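Local coordinates for protein alpha-glucosidase (Pseudoalteromonas sp. K8, PDB 5HQA) that hydrolyses alpha-glucosides as a calcium-containing family 97 glycoside hydrolase and is seen here with the inhibitor acarbose in its active site, at residues 382-390 and 430-438; 419-427 and 446-454. All blocks are in the same frame, centred on the assembly; numbering follows the deposited sequence.

Overall arrangement
Both contacts belong to the (beta/alpha)8-type barrel region of the catalytic part, and both are buried. Contact 1 pairs two neighbouring parallel strands, 384-388 and 432-435, and runs from apolar and water-bridged pairs at the N-terminal end to calcium and inhibitor at the C-terminal end. Contact 2 packs helix 413-428, which leads into strand 432-435, against the turn and strand that follow it, so the segments of the two contacts alternate along the chain. Its chemistry is mainly apolar, with one hydrogen bond from a side-chain amide to the helix backbone. The contacts meet directly: Tyr419 OH is 2.7 Å from Glu437 O, a probable hydrogen bond.

Contact 1 of 2, residues 382-390 and 430-438; sequences VSQVKTGYV and KISINTHEP. With CA (calcium ion), chain C; AC1 (4,6-dideoxy-4-{[(1S,4R,5S,6S)-4,5,6-trihydroxy-3-(hydroxymethyl)cyclohex-2-en-1-yl]amino}-alpha-D-glucopyranose), chain B.
Lys386, reaching from mid-strand, and His436, just past the end of the next parallel strand, show how a barrel brings binding groups together at the C-terminal ends of its strands. Five backbone hydrogen bonds join strands 384-388 and 432-435, from Ser432 N to Ser383 O at one end to His436 N to Thr387 O at the other. On one face of the sheet Val385 CG2 meets Ile431 CG2 at 3.6 Å, while Thr387 OG1, placed between its own backbone N and carbonyl carbon (chi1 60°), lies against the CA and CG2 of Thr435. A water joins this hydroxyl to Tyr389 OH.

On the other face the fully extended Lys386 chain runs past Asn434 and sets CE 3.4 Å above the centre of the His436 ring, a CH-pi contact nearly on the ring normal. Beyond it, NZ gives a hydrogen bond to O3B of the acarbose unit AC1 at 2.8 Å and forms a salt bridge with Glu311. The imidazole directs ND1 at AC1 O2B, 2.7 Å away and almost straight at 172°, while NE2 hydrogen-bonds to Asp489. An alanine in place of His436 would probably leave O2B and Asp489 without this partner and the Lys386 methylenes, still held at NZ, without the ring they pack on.

Glu437 is bent at chi2 (75°), which brings its carboxylate back toward the end of the neighbouring strand, at Tyr389. OE1 takes the Tyr389 N-H on its anti lone pair at 3.0 Å; OE2 binds calcium at 2.4 Å, beside Glu154, Glu455 and Glu461. One carboxylate thus ties the strand end to the metal, and since O2B also binds calcium, His436 and the ion grip the same inhibitor oxygen; the metal would probably polarise that hydroxyl.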
loop_
_atom_site.group_PDB
_atom_site.type_symbol
_atom_site.label_atom_id
_atom_site.label_comp_id
_atom_site.label_asym_id
_atom_site.label_seq_id
_atom_site.Cartn_x
_atom_site.Cartn_y
_atom_site.Cartn_z
ATOM N N VAL A 382 11.734 21.329 4.805
ATOM C CA VAL A 382 10.704 20.386 4.364
ATOM C C VAL A 382 11.259 18.972 4.510
ATOM O O VAL A 382 12.294 18.644 3.917
ATOM C CB VAL A 382 10.262 20.668 2.917
ATOM C CG1 VAL A 382 9.366 19.539 2.387
ATOM C CG2 VAL A 382 9.536 22.018 2.830
ATOM N N SER A 383 10.574 18.132 5.298
ATOM C CA SER A 383 11.022 16.770 5.577
ATOM C C SER A 383 10.222 15.680 4.876
ATOM O O SER A 383 10.695 14.540 4.816
ATOM C CB SER A 383 10.971 16.489 7.085
ATOM O OG SER A 383 11.938 17.255 7.770
ATOM N N GLN A 384 9.020 15.976 4.379
ATOM C CA GLN A 384 8.189 15.000 3.682
ATOM C C GLN A 384 7.695 15.628 2.392
ATOM O O GLN A 384 7.371 16.820 2.366
ATOM C CB GLN A 384 6.988 14.543 4.531
ATOM C CG GLN A 384 7.395 13.893 5.847
ATOM C CD GLN A 384 6.216 13.503 6.756
ATOM O OE1 GLN A 384 5.068 13.927 6.545
ATOM N NE2 GLN A 384 6.512 12.691 7.786
ATOM N N VAL A 385 7.650 14.832 1.324
ATOM C CA VAL A 385 7.191 15.284 0.013
ATOM C C VAL A 385 6.212 14.260 -0.542
ATOM O O VAL A 385 6.493 13.055 -0.532
ATOM C CB VAL A 385 8.364 15.499 -0.965
ATOM C CG1 VAL A 385 7.853 15.800 -2.373
ATOM C CG2 VAL A 385 9.260 16.634 -0.467
ATOM N N LYS A 386 5.055 14.740 -0.995
ATOM C CA LYS A 386 4.096 13.930 -1.732
ATOM C C LYS A 386 4.398 14.076 -3.217
ATOM O O LYS A 386 4.447 15.198 -3.728
ATOM C CB LYS A 386 2.669 14.386 -1.424
ATOM C CG LYS A 386 1.584 13.700 -2.225
ATOM C CD LYS A 386 0.217 14.246 -1.811
ATOM C CE LYS A 386 -0.893 13.695 -2.694
ATOM N NZ LYS A 386 -2.184 14.318 -2.344
ATOM N N THR A 387 4.621 12.956 -3.902
ATOM C CA THR A 387 4.863 12.958 -5.340
ATOM C C THR A 387 3.633 12.440 -6.076
ATOM O O THR A 387 2.749 11.807 -5.494
ATOM C CB THR A 387 6.082 12.105 -5.701
ATOM O OG1 THR A 387 5.863 10.754 -5.266
ATOM C CG2 THR A 387 7.353 12.670 -5.037
ATOM N N GLY A 388 3.576 12.725 -7.368
ATOM C CA GLY A 388 2.410 12.368 -8.154
ATOM C C GLY A 388 2.793 12.102 -9.588
ATOM O O GLY A 388 3.700 12.734 -10.133
ATOM N N TYR A 389 2.091 11.152 -10.208
ATOM C CA TYR A 389 2.403 10.720 -11.568
ATOM C C TYR A 389 1.105 10.561 -12.365
ATOM O O TYR A 389 0.814 9.512 -12.934
ATOM C CB TYR A 389 3.217 9.422 -11.538
ATOM C CG TYR A 389 4.537 9.582 -10.797
ATOM C CD1 TYR A 389 4.591 9.520 -9.408
ATOM C CD2 TYR A 389 5.722 9.814 -11.488
ATOM C CE1 TYR A 389 5.787 9.697 -8.723
ATOM C CE2 TYR A 389 6.933 9.986 -10.811
ATOM C CZ TYR A 389 6.954 9.922 -9.428
ATOM O OH TYR A 389 8.144 10.080 -8.740
ATOM N N VAL A 390 0.300 11.622 -12.423
ATOM C CA VAL A 390 -1.032 11.505 -13.021
ATOM C C VAL A 390 -0.902 11.396 -14.541
ATOM O O VAL A 390 -0.500 12.344 -15.219
ATOM C CB VAL A 390 -1.938 12.677 -12.624
ATOM C CG1 VAL A 390 -3.265 12.593 -13.386
ATOM C CG2 VAL A 390 -2.200 12.634 -11.133
ATOM N N LYS A 430 17.399 13.912 3.667
ATOM C CA LYS A 430 16.565 13.582 4.826
ATOM C C LYS A 430 15.097 13.916 4.566
ATOM O O LYS A 430 14.393 14.459 5.424
ATOM C CB LYS A 430 17.088 14.254 6.096
ATOM C CG LYS A 430 18.443 13.674 6.529
ATOM C CD LYS A 430 18.946 14.270 7.840
ATOM C CE LYS A 430 20.345 13.752 8.191
ATOM N NZ LYS A 430 20.550 12.367 7.684
ATOM N N ILE A 431 14.622 13.553 3.374
ATOM C CA ILE A 431 13.233 13.751 2.970
ATOM C C ILE A 431 12.580 12.386 2.780
ATOM O O ILE A 431 13.174 11.487 2.172
ATOM C CB ILE A 431 13.147 14.599 1.687
ATOM C CG1 ILE A 431 13.591 16.041 1.988
ATOM C CG2 ILE A 431 11.744 14.539 1.076
ATOM C CD1 ILE A 431 13.695 16.920 0.762
ATOM N N SER A 432 11.367 12.232 3.315
ATOM C CA SER A 432 10.543 11.047 3.134
ATOM C C SER A 432 9.519 11.286 2.034
ATOM O O SER A 432 9.083 12.419 1.811
ATOM C CB SER A 432 9.827 10.677 4.433
ATOM O OG SER A 432 10.779 10.330 5.425
ATOM N N ILE A 433 9.116 10.199 1.367
ATOM C CA ILE A 433 8.337 10.262 0.135
ATOM C C ILE A 433 7.012 9.538 0.327
ATOM O O ILE A 433 6.979 8.402 0.821
ATOM C CB ILE A 433 9.113 9.669 -1.054
ATOM C CG1 ILE A 433 10.345 10.524 -1.359
ATOM C CG2 ILE A 433 8.225 9.586 -2.293
ATOM C CD1 ILE A 433 10.003 11.960 -1.763
ATOM N N ASN A 434 5.928 10.204 -0.075
ATOM C CA ASN A 434 4.573 9.662 -0.135
ATOM C C ASN A 434 4.176 9.673 -1.608
ATOM O O ASN A 434 3.936 10.745 -2.172
ATOM C CB ASN A 434 3.642 10.527 0.727
ATOM C CG ASN A 434 2.163 10.300 0.452
ATOM O OD1 ASN A 434 1.760 9.301 -0.148
ATOM N ND2 ASN A 434 1.336 11.238 0.924
ATOM N N THR A 435 4.133 8.501 -2.248
ATOM C CA THR A 435 4.005 8.420 -3.705
ATOM C C THR A 435 2.556 8.181 -4.108
ATOM O O THR A 435 1.994 7.124 -3.796
ATOM C CB THR A 435 4.860 7.291 -4.279
ATOM O OG1 THR A 435 6.197 7.385 -3.784
ATOM C CG2 THR A 435 4.877 7.369 -5.815
ATOM N N HIS A 436 1.969 9.122 -4.845
ATOM C CA HIS A 436 0.687 8.873 -5.493
ATOM C C HIS A 436 0.902 8.473 -6.950
ATOM O O HIS A 436 1.899 8.850 -7.571
ATOM C CB HIS A 436 -0.240 10.090 -5.374
ATOM C CG HIS A 436 -0.835 10.229 -4.003
ATOM N ND1 HIS A 436 -2.161 10.538 -3.784
ATOM C CD2 HIS A 436 -0.281 10.051 -2.777
ATOM C CE1 HIS A 436 -2.393 10.560 -2.481
ATOM N NE2 HIS A 436 -1.266 10.280 -1.849
ATOM N N GLU A 437 -0.046 7.697 -7.482
ATOM C CA GLU A 437 0.132 6.946 -8.720
ATOM C C GLU A 437 1.483 6.224 -8.698
ATOM O O GLU A 437 2.354 6.485 -9.534
ATOM C CB GLU A 437 0.002 7.831 -9.954
ATOM C CG GLU A 437 -1.361 8.526 -10.029
ATOM C CD GLU A 437 -1.470 9.680 -9.042
ATOM O OE1 GLU A 437 -0.531 10.501 -9.013
ATOM O OE2 GLU A 437 -2.461 9.746 -8.266
ATOM N N PRO A 438 1.684 5.307 -7.743
ATOM C CA PRO A 438 3.000 4.710 -7.515
ATOM C C PRO A 438 3.143 3.377 -8.211
ATOM O O PRO A 438 2.217 2.914 -8.887
ATOM C CB PRO A 438 2.992 4.495 -6.003
ATOM C CG PRO A 438 1.574 4.000 -5.784
ATOM C CD PRO A 438 0.705 4.799 -6.767
HETATM CA CA CA C . -4.647 9.612 -7.223
HETATM C C1 AC1 B . -7.069 11.691 -12.063
HETATM O O2 AC1 B . -6.685 9.331 -11.932
HETATM C C2 AC1 B . -6.187 10.600 -11.475
HETATM C C4A AC1 B . -3.694 15.012 -5.827
HETATM C C3 AC1 B . -6.144 10.668 -9.972
HETATM O O3 AC1 B . -5.362 9.581 -9.444
HETATM C C4 AC1 B . -5.606 12.005 -9.537
HETATM N N4A AC1 B . -5.253 12.062 -8.083
HETATM C C5 AC1 B . -6.773 12.915 -9.885
HETATM O O5 AC1 B . -6.855 13.004 -11.369
HETATM C C6 AC1 B . -6.682 14.301 -9.327
HETATM C C1B AC1 B . -3.890 12.630 -7.783
HETATM C C2B AC1 B . -3.591 12.555 -6.143
HETATM O O2B AC1 B . -3.879 11.225 -5.714
HETATM C C3B AC1 B . -4.304 13.545 -5.446
HETATM O O3B AC1 B . -4.219 13.401 -4.006
HETATM O O4 AC1 B . -4.479 16.033 -5.242
HETATM C C5B AC1 B . -3.602 15.234 -7.251
HETATM C C7B AC1 B . -3.681 13.957 -8.257
HETATM C C6B AC1 B . -2.851 16.492 -7.717
HETATM O O6B AC1 B . -1.490 16.273 -7.516
HETATM O O HOH W 1 11.541 12.699 6.837
HETATM O O HOH W 2 14.584 16.045 7.558
HETATM O O HOH W 3 8.078 9.177 -5.992
#

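Contact 2 of 2, residues 419-427 and 446-454; sequences YLHNVKLAA and RTYPNWITR
Trp451 and Val423 illustrate how an aromatic plate receives a helix. The CG2 methyl of Val423 sits over the indole face, 3.5 Å from the centroid of the five-membered ring and 14° off its normal, with the two side chains crossing at about a right angle. With CG anti to the backbone N (chi1 -153°), the indole reaches toward the helix, where its far end meets Tyr419 CB, 3.8 Å from CH2. The guanidinium of Arg454 lies over the other face of the indole, NH2 3.3 Å above its plane.

Tyr448 packs on the next ridge of the helix. Leu420 CD1 lies over one face of its ring, displaced toward the rim, and Thr447 CG2 is over the opposite face; the extended Lys424 chain passes near the phenol end, its CE 3.3 Å from Tyr448 OH.

Farther toward the C-terminal end of the helical segment, beside Val423 and Ala427, Asn450 supplies the polar link. Its ND2 donates to Val423 O at 3.1 Å, and that carbonyl also accepts the helical bond from Ala427 N, the two donors coming from opposite faces of its plane. The same amide nitrogen hydrogen-bonds to Ile431 O, whereas OD1, buried against Val423 CG1 at 3.4 Å, has no polar partner in the model.

The type I turn from Tyr448 to Trp451 lies against helix 413-428 and leads into the outer strand of the parallel sheet, beside strand 432-435. Trp451 NE1 hydrogen-bonds to Thr435 OG1 of that neighbouring strand, and helix 413-428 also touches helix 363-379, through Asn422.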
loop_
_atom_site.group_PDB
_atom_site.type_symbol
_atom_site.label_atom_id
_atom_site.label_comp_id
_atom_site.label_asym_id
_atom_site.label_seq_id
_atom_site.Cartn_x
_atom_site.Cartn_y
_atom_site.Cartn_z
ATOM N N TYR A 419 11.120 5.361 -9.637
ATOM C CA TYR A 419 10.612 5.630 -8.293
ATOM C C TYR A 419 11.721 5.509 -7.260
ATOM O O TYR A 419 11.848 6.352 -6.363
ATOM C CB TYR A 419 9.484 4.663 -7.930
ATOM C CG TYR A 419 8.176 4.843 -8.661
ATOM C CD1 TYR A 419 7.406 5.994 -8.488
ATOM C CD2 TYR A 419 7.683 3.833 -9.488
ATOM C CE1 TYR A 419 6.184 6.139 -9.150
ATOM C CE2 TYR A 419 6.472 3.965 -10.151
ATOM C CZ TYR A 419 5.731 5.120 -9.980
ATOM O OH TYR A 419 4.523 5.246 -10.625
ATOM N N LEU A 420 12.513 4.436 -7.344
ATOM C CA LEU A 420 13.537 4.220 -6.329
ATOM C C LEU A 420 14.619 5.290 -6.402
ATOM O O LEU A 420 15.152 5.696 -5.366
ATOM C CB LEU A 420 14.137 2.818 -6.468
ATOM C CG LEU A 420 15.086 2.449 -5.322
ATOM C CD1 LEU A 420 14.369 2.547 -3.983
ATOM C CD2 LEU A 420 15.690 1.066 -5.513
ATOM N N HIS A 421 14.937 5.781 -7.601
ATOM C CA HIS A 421 15.886 6.884 -7.694
ATOM C C HIS A 421 15.389 8.090 -6.913
ATOM O O HIS A 421 16.155 8.723 -6.177
ATOM C CB HIS A 421 16.125 7.275 -9.149
ATOM C CG HIS A 421 16.810 8.599 -9.293
ATOM N ND1 HIS A 421 18.144 8.780 -8.998
ATOM C CD2 HIS A 421 16.335 9.815 -9.654
ATOM C CE1 HIS A 421 18.468 10.047 -9.193
ATOM N NE2 HIS A 421 17.390 10.696 -9.594
ATOM N N ASN A 422 14.104 8.415 -7.067
ATOM C CA ASN A 422 13.499 9.538 -6.353
ATOM C C ASN A 422 13.604 9.347 -4.841
ATOM O O ASN A 422 13.995 10.267 -4.105
ATOM C CB ASN A 422 12.039 9.673 -6.809
ATOM C CG ASN A 422 11.301 10.809 -6.130
ATOM O OD1 ASN A 422 10.400 10.577 -5.325
ATOM N ND2 ASN A 422 11.655 12.043 -6.473
ATOM N N VAL A 423 13.283 8.141 -4.363
ATOM C CA VAL A 423 13.331 7.846 -2.930
ATOM C C VAL A 423 14.761 7.924 -2.403
ATOM O O VAL A 423 15.016 8.486 -1.331
ATOM C CB VAL A 423 12.700 6.464 -2.667
ATOM C CG1 VAL A 423 12.987 5.988 -1.247
ATOM C CG2 VAL A 423 11.188 6.512 -2.944
ATOM N N LYS A 424 15.716 7.362 -3.144
ATOM C CA LYS A 424 17.101 7.378 -2.683
ATOM C C LYS A 424 17.671 8.790 -2.691
ATOM O O LYS A 424 18.418 9.171 -1.780
ATOM C CB LYS A 424 17.956 6.464 -3.556
ATOM C CG LYS A 424 17.783 4.979 -3.317
ATOM C CD LYS A 424 18.533 4.245 -4.412
ATOM C CE LYS A 424 18.908 2.843 -4.032
ATOM N NZ LYS A 424 19.599 2.183 -5.179
ATOM N N LEU A 425 17.358 9.573 -3.722
ATOM C CA LEU A 425 17.812 10.960 -3.740
ATOM C C LEU A 425 17.169 11.758 -2.610
ATOM O O LEU A 425 17.842 12.554 -1.941
ATOM C CB LEU A 425 17.511 11.599 -5.095
ATOM C CG LEU A 425 18.018 13.032 -5.264
ATOM C CD1 LEU A 425 19.522 13.084 -5.066
ATOM C CD2 LEU A 425 17.649 13.565 -6.636
ATOM N N ALA A 426 15.870 11.544 -2.367
ATOM C CA ALA A 426 15.210 12.208 -1.245
ATOM C C ALA A 426 15.895 11.878 0.076
ATOM O O ALA A 426 16.066 12.755 0.934
ATOM C CB ALA A 426 13.734 11.811 -1.196
ATOM N N ALA A 427 16.306 10.619 0.253
ATOM C CA ALA A 427 16.950 10.217 1.499
ATOM C C ALA A 427 18.251 10.971 1.732
ATOM O O ALA A 427 18.601 11.254 2.883
ATOM C CB ALA A 427 17.204 8.712 1.502
ATOM N N ARG A 446 11.129 -1.473 4.287
ATOM C CA ARG A 446 12.101 -2.065 5.200
ATOM C C ARG A 446 13.511 -1.630 4.832
ATOM O O ARG A 446 14.307 -1.242 5.696
ATOM C CB ARG A 446 12.005 -3.588 5.187
ATOM C CG ARG A 446 13.102 -4.203 6.062
ATOM C CD ARG A 446 13.098 -5.708 6.052
ATOM N NE ARG A 446 14.000 -6.209 7.078
ATOM C CZ ARG A 446 14.181 -7.497 7.349
ATOM N NH1 ARG A 446 13.516 -8.420 6.666
ATOM N NH2 ARG A 446 15.023 -7.860 8.306
ATOM N N THR A 447 13.829 -1.684 3.540
ATOM C CA THR A 447 15.166 -1.381 3.047
ATOM C C THR A 447 15.420 0.120 3.007
ATOM O O THR A 447 16.542 0.573 3.269
ATOM C CB THR A 447 15.325 -1.981 1.650
ATOM O OG1 THR A 447 14.814 -3.323 1.654
ATOM C CG2 THR A 447 16.782 -1.993 1.230
ATOM N N TYR A 448 14.387 0.895 2.664
ATOM C CA TYR A 448 14.460 2.350 2.516
ATOM C C TYR A 448 13.352 2.952 3.360
ATOM O O TYR A 448 12.269 3.268 2.851
ATOM C CB TYR A 448 14.323 2.767 1.052
ATOM C CG TYR A 448 15.363 2.103 0.193
ATOM C CD1 TYR A 448 16.667 2.581 0.159
ATOM C CD2 TYR A 448 15.057 0.971 -0.546
ATOM C CE1 TYR A 448 17.638 1.962 -0.610
ATOM C CE2 TYR A 448 16.019 0.348 -1.320
ATOM C CZ TYR A 448 17.305 0.846 -1.343
ATOM O OH TYR A 448 18.257 0.220 -2.111
ATOM N N PRO A 449 13.586 3.115 4.664
ATOM C CA PRO A 449 12.504 3.528 5.565
ATOM C C PRO A 449 12.006 4.949 5.353
ATOM O O PRO A 449 11.088 5.359 6.071
ATOM C CB PRO A 449 13.135 3.374 6.953
ATOM C CG PRO A 449 14.226 2.331 6.756
ATOM C CD PRO A 449 14.767 2.619 5.394
ATOM N N ASN A 450 12.546 5.721 4.413
ATOM C CA ASN A 450 11.933 7.008 4.108
ATOM C C ASN A 450 10.831 6.892 3.064
ATOM O O ASN A 450 10.175 7.894 2.763
ATOM C CB ASN A 450 12.984 8.019 3.642
ATOM C CG ASN A 450 13.548 7.680 2.294
ATOM O OD1 ASN A 450 13.849 6.520 2.015
ATOM N ND2 ASN A 450 13.668 8.679 1.428
ATOM N N TRP A 451 10.609 5.701 2.503
ATOM C CA TRP A 451 9.486 5.480 1.589
ATOM C C TRP A 451 8.278 5.121 2.449
ATOM O O TRP A 451 7.931 3.954 2.640
ATOM C CB TRP A 451 9.810 4.388 0.574
ATOM C CG TRP A 451 9.042 4.540 -0.715
ATOM C CD1 TRP A 451 8.004 5.399 -0.957
ATOM C CD2 TRP A 451 9.278 3.844 -1.941
ATOM N NE1 TRP A 451 7.577 5.274 -2.258
ATOM C CE2 TRP A 451 8.344 4.327 -2.884
ATOM C CE3 TRP A 451 10.192 2.863 -2.336
ATOM C CZ2 TRP A 451 8.297 3.858 -4.198
ATOM C CZ3 TRP A 451 10.150 2.402 -3.646
ATOM C CH2 TRP A 451 9.209 2.901 -4.560
ATOM N N ILE A 452 7.627 6.157 2.982
ATOM C CA ILE A 452 6.765 5.936 4.142
ATOM C C ILE A 452 5.373 5.448 3.753
ATOM O O ILE A 452 4.765 4.669 4.497
ATOM C CB ILE A 452 6.694 7.203 5.016
ATOM C CG1 ILE A 452 6.262 8.417 4.195
ATOM C CG2 ILE A 452 8.043 7.451 5.659
ATOM C CD1 ILE A 452 6.088 9.666 5.025
ATOM N N THR A 453 4.844 5.858 2.606
ATOM C CA THR A 453 3.494 5.454 2.246
ATOM C C THR A 453 3.284 5.726 0.757
ATOM O O THR A 453 4.151 6.281 0.074
ATOM C CB THR A 453 2.459 6.173 3.128
ATOM O OG1 THR A 453 1.187 5.520 3.017
ATOM C CG2 THR A 453 2.317 7.656 2.734
ATOM N N ARG A 454 2.125 5.308 0.256
ATOM C CA ARG A 454 1.772 5.541 -1.137
ATOM C C ARG A 454 0.267 5.400 -1.286
ATOM O O ARG A 454 -0.428 4.933 -0.382
ATOM C CB ARG A 454 2.499 4.568 -2.072
ATOM C CG ARG A 454 1.925 3.143 -2.059
ATOM C CD ARG A 454 2.947 2.162 -2.631
ATOM N NE ARG A 454 4.156 2.155 -1.812
ATOM C CZ ARG A 454 5.386 1.980 -2.283
ATOM N NH1 ARG A 454 5.587 1.795 -3.589
ATOM N NH2 ARG A 454 6.422 1.989 -1.445
#